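Long-range contact in long form salivary protein D7L1 (Aedes aegypti, PDB 3DXL), which binds and sequesters host biogenic amines and leukotrienes, modulating blood feeding of the female mosquito on vertebrates: residues Arg213-Val218 / Asp258-Ala263. Numbering follows the deposited sequence.
Sequences RDFKLV and DDFKEA
The methyl of Ala263 meets Phe215, Val218 and the backbone of Asp214, its CB lying 3.7 Å from Phe215 CD1 and 3.9 Å from Val218 CG2. CB also rests 3.6 Å from the carbonyl oxygen of Asp214, and the CA atoms of Phe215 and Ala263, 5.2 Å apart, are the nearest such pair across the two segments. The Phe215 ring reaches on to Asp259 and Phe260: CE2 touches Asp259 CB at 3.6 Å, CZ approaches Phe260 N obliquely, and the Asp259 carbonyl oxygen lies over one face, displaced toward the rim. In this all-helical PBP/GOBP fold, segments 213-217 and 258-263, from helices 208-217 and 257-271, cross at 88°; helix 257-271 carries the noradrenaline-binding residues Asp265 and Glu268 further on. With CG1 anti to its own carbonyl carbon (chi1 -65°), Val218 sets that methyl against Glu262 O and brings CG2 to 3.8 Å from Ala263 CA. Two waters bridge the segments, one donating to Asp214 O and Ala263 O, the other to Val218 O and Glu262 OE2, which also bonds Tyr284 OH. In the Asp214 carboxylate, OD2 is hydrogen-bonded to Tyr199 OH and salt-bridged to Arg267, while OD1 forms a salt bridge with Arg270, both arginines belonging to helix 257-271.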
loop_
_atom_site.group_PDB
_atom_site.type_symbol
_atom_site.label_atom_id
_atom_site.label_comp_id
_atom_site.label_asym_id
_atom_site.label_seq_id
_atom_site.Cartn_x
_atom_site.Cartn_y
_atom_site.Cartn_z
ATOM N N ARG A 213 7.392 -1.656 10.686
ATOM C CA ARG A 213 5.979 -1.829 10.959
ATOM C C ARG A 213 5.643 -3.319 11.030
ATOM O O ARG A 213 4.949 -3.766 11.930
ATOM C CB ARG A 213 5.157 -1.141 9.861
ATOM C CG ARG A 213 3.662 -1.106 10.106
ATOM C CD ARG A 213 2.928 -0.445 8.941
ATOM N NE ARG A 213 1.638 0.100 9.380
ATOM C CZ ARG A 213 0.514 -0.600 9.476
ATOM N NH1 ARG A 213 0.490 -1.884 9.136
ATOM N NH2 ARG A 213 -0.602 -0.022 9.898
ATOM N N ASP A 214 6.139 -4.073 10.054
ATOM C CA ASP A 214 5.857 -5.505 9.993
ATOM C C ASP A 214 6.551 -6.322 11.091
ATOM O O ASP A 214 5.991 -7.297 11.578
ATOM C CB ASP A 214 6.182 -6.055 8.612
ATOM C CG ASP A 214 5.128 -5.685 7.578
ATOM O OD1 ASP A 214 4.036 -5.189 7.959
ATOM O OD2 ASP A 214 5.399 -5.901 6.376
ATOM N N PHE A 215 7.746 -5.897 11.505
ATOM C CA PHE A 215 8.389 -6.504 12.678
ATOM C C PHE A 215 7.573 -6.281 13.947
ATOM O O PHE A 215 7.354 -7.211 14.734
ATOM C CB PHE A 215 9.806 -5.966 12.889
ATOM C CG PHE A 215 10.883 -6.772 12.205
ATOM C CD1 PHE A 215 10.815 -7.033 10.842
ATOM C CD2 PHE A 215 11.989 -7.222 12.919
ATOM C CE1 PHE A 215 11.814 -7.761 10.206
ATOM C CE2 PHE A 215 12.996 -7.955 12.286
ATOM C CZ PHE A 215 12.907 -8.211 10.929
ATOM N N LYS A 216 7.095 -5.048 14.138
ATOM C CA LYS A 216 6.334 -4.748 15.336
ATOM C C LYS A 216 5.037 -5.545 15.387
ATOM O O LYS A 216 4.610 -5.979 16.455
ATOM C CB LYS A 216 6.084 -3.247 15.463
ATOM C CG LYS A 216 7.360 -2.471 15.746
ATOM C CD LYS A 216 7.128 -0.984 15.907
ATOM C CE LYS A 216 8.451 -0.263 16.154
ATOM N NZ LYS A 216 8.299 1.219 16.097
ATOM N N LEU A 217 4.442 -5.788 14.217
ATOM C CA LEU A 217 3.212 -6.574 14.145
ATOM C C LEU A 217 3.390 -8.056 14.480
ATOM O O LEU A 217 2.417 -8.731 14.808
ATOM C CB LEU A 217 2.522 -6.408 12.787
ATOM C CG LEU A 217 1.805 -5.062 12.656
ATOM C CD1 LEU A 217 1.492 -4.756 11.203
ATOM C CD2 LEU A 217 0.545 -5.012 13.525
ATOM N N VAL A 218 4.623 -8.560 14.415
ATOM C CA VAL A 218 4.905 -9.908 14.922
ATOM C C VAL A 218 5.656 -9.870 16.248
ATOM O O VAL A 218 6.319 -10.843 16.634
ATOM C CB VAL A 218 5.593 -10.834 13.880
ATOM C CG1 VAL A 218 4.655 -11.089 12.718
ATOM C CG2 VAL A 218 6.905 -10.252 13.399
ATOM N N ASP A 258 15.428 -14.852 10.818
ATOM C CA ASP A 258 14.273 -15.556 11.355
ATOM C C ASP A 258 13.117 -14.610 11.662
ATOM O O ASP A 258 11.977 -14.885 11.283
ATOM C CB ASP A 258 14.656 -16.390 12.578
ATOM C CG ASP A 258 15.627 -17.505 12.231
ATOM O OD1 ASP A 258 15.431 -18.167 11.193
ATOM O OD2 ASP A 258 16.588 -17.703 12.998
ATOM N N ASP A 259 13.409 -13.489 12.315
ATOM C CA ASP A 259 12.400 -12.464 12.550
ATOM C C ASP A 259 11.867 -11.900 11.241
ATOM O O ASP A 259 10.665 -11.658 11.123
ATOM C CB ASP A 259 12.974 -11.340 13.412
ATOM C CG ASP A 259 13.187 -11.757 14.846
ATOM O OD1 ASP A 259 12.778 -12.872 15.223
ATOM O OD2 ASP A 259 13.740 -10.940 15.604
ATOM N N PHE A 260 12.753 -11.690 10.268
ATOM C CA PHE A 260 12.318 -11.232 8.944
ATOM C C PHE A 260 11.331 -12.190 8.290
ATOM O O PHE A 260 10.285 -11.765 7.787
ATOM C CB PHE A 260 13.493 -10.964 7.995
ATOM C CG PHE A 260 13.060 -10.716 6.581
ATOM C CD1 PHE A 260 12.499 -9.493 6.221
ATOM C CD2 PHE A 260 13.158 -11.713 5.624
ATOM C CE1 PHE A 260 12.059 -9.270 4.922
ATOM C CE2 PHE A 260 12.723 -11.496 4.331
ATOM C CZ PHE A 260 12.181 -10.272 3.981
ATOM N N LYS A 261 11.670 -13.474 8.257
ATOM C CA LYS A 261 10.784 -14.461 7.646
ATOM C C LYS A 261 9.432 -14.479 8.355
ATOM O O LYS A 261 8.396 -14.543 7.710
ATOM C CB LYS A 261 11.431 -15.843 7.637
ATOM C CG LYS A 261 12.651 -15.926 6.727
ATOM C CD LYS A 261 13.392 -17.243 6.901
ATOM C CE LYS A 261 14.623 -17.275 6.026
ATOM N NZ LYS A 261 15.351 -18.576 6.140
ATOM N N GLU A 262 9.444 -14.380 9.680
ATOM C CA GLU A 262 8.208 -14.330 10.441
ATOM C C GLU A 262 7.363 -13.097 10.086
ATOM O O GLU A 262 6.155 -13.202 9.841
ATOM C CB GLU A 262 8.496 -14.398 11.939
ATOM C CG GLU A 262 7.247 -14.594 12.748
ATOM C CD GLU A 262 7.473 -14.850 14.230
ATOM O OE1 GLU A 262 8.633 -15.025 14.679
ATOM O OE2 GLU A 262 6.458 -14.892 14.944
ATOM N N ALA A 263 8.011 -11.940 10.027
ATOM C CA ALA A 263 7.337 -10.692 9.693
ATOM C C ALA A 263 6.784 -10.714 8.263
ATOM O O ALA A 263 5.662 -10.265 8.003
ATOM C CB ALA A 263 8.290 -9.542 9.872
HETATM O O HOH W 1 4.172 -8.639 9.828
HETATM O O HOH W 2 6.556 -13.444 17.339
#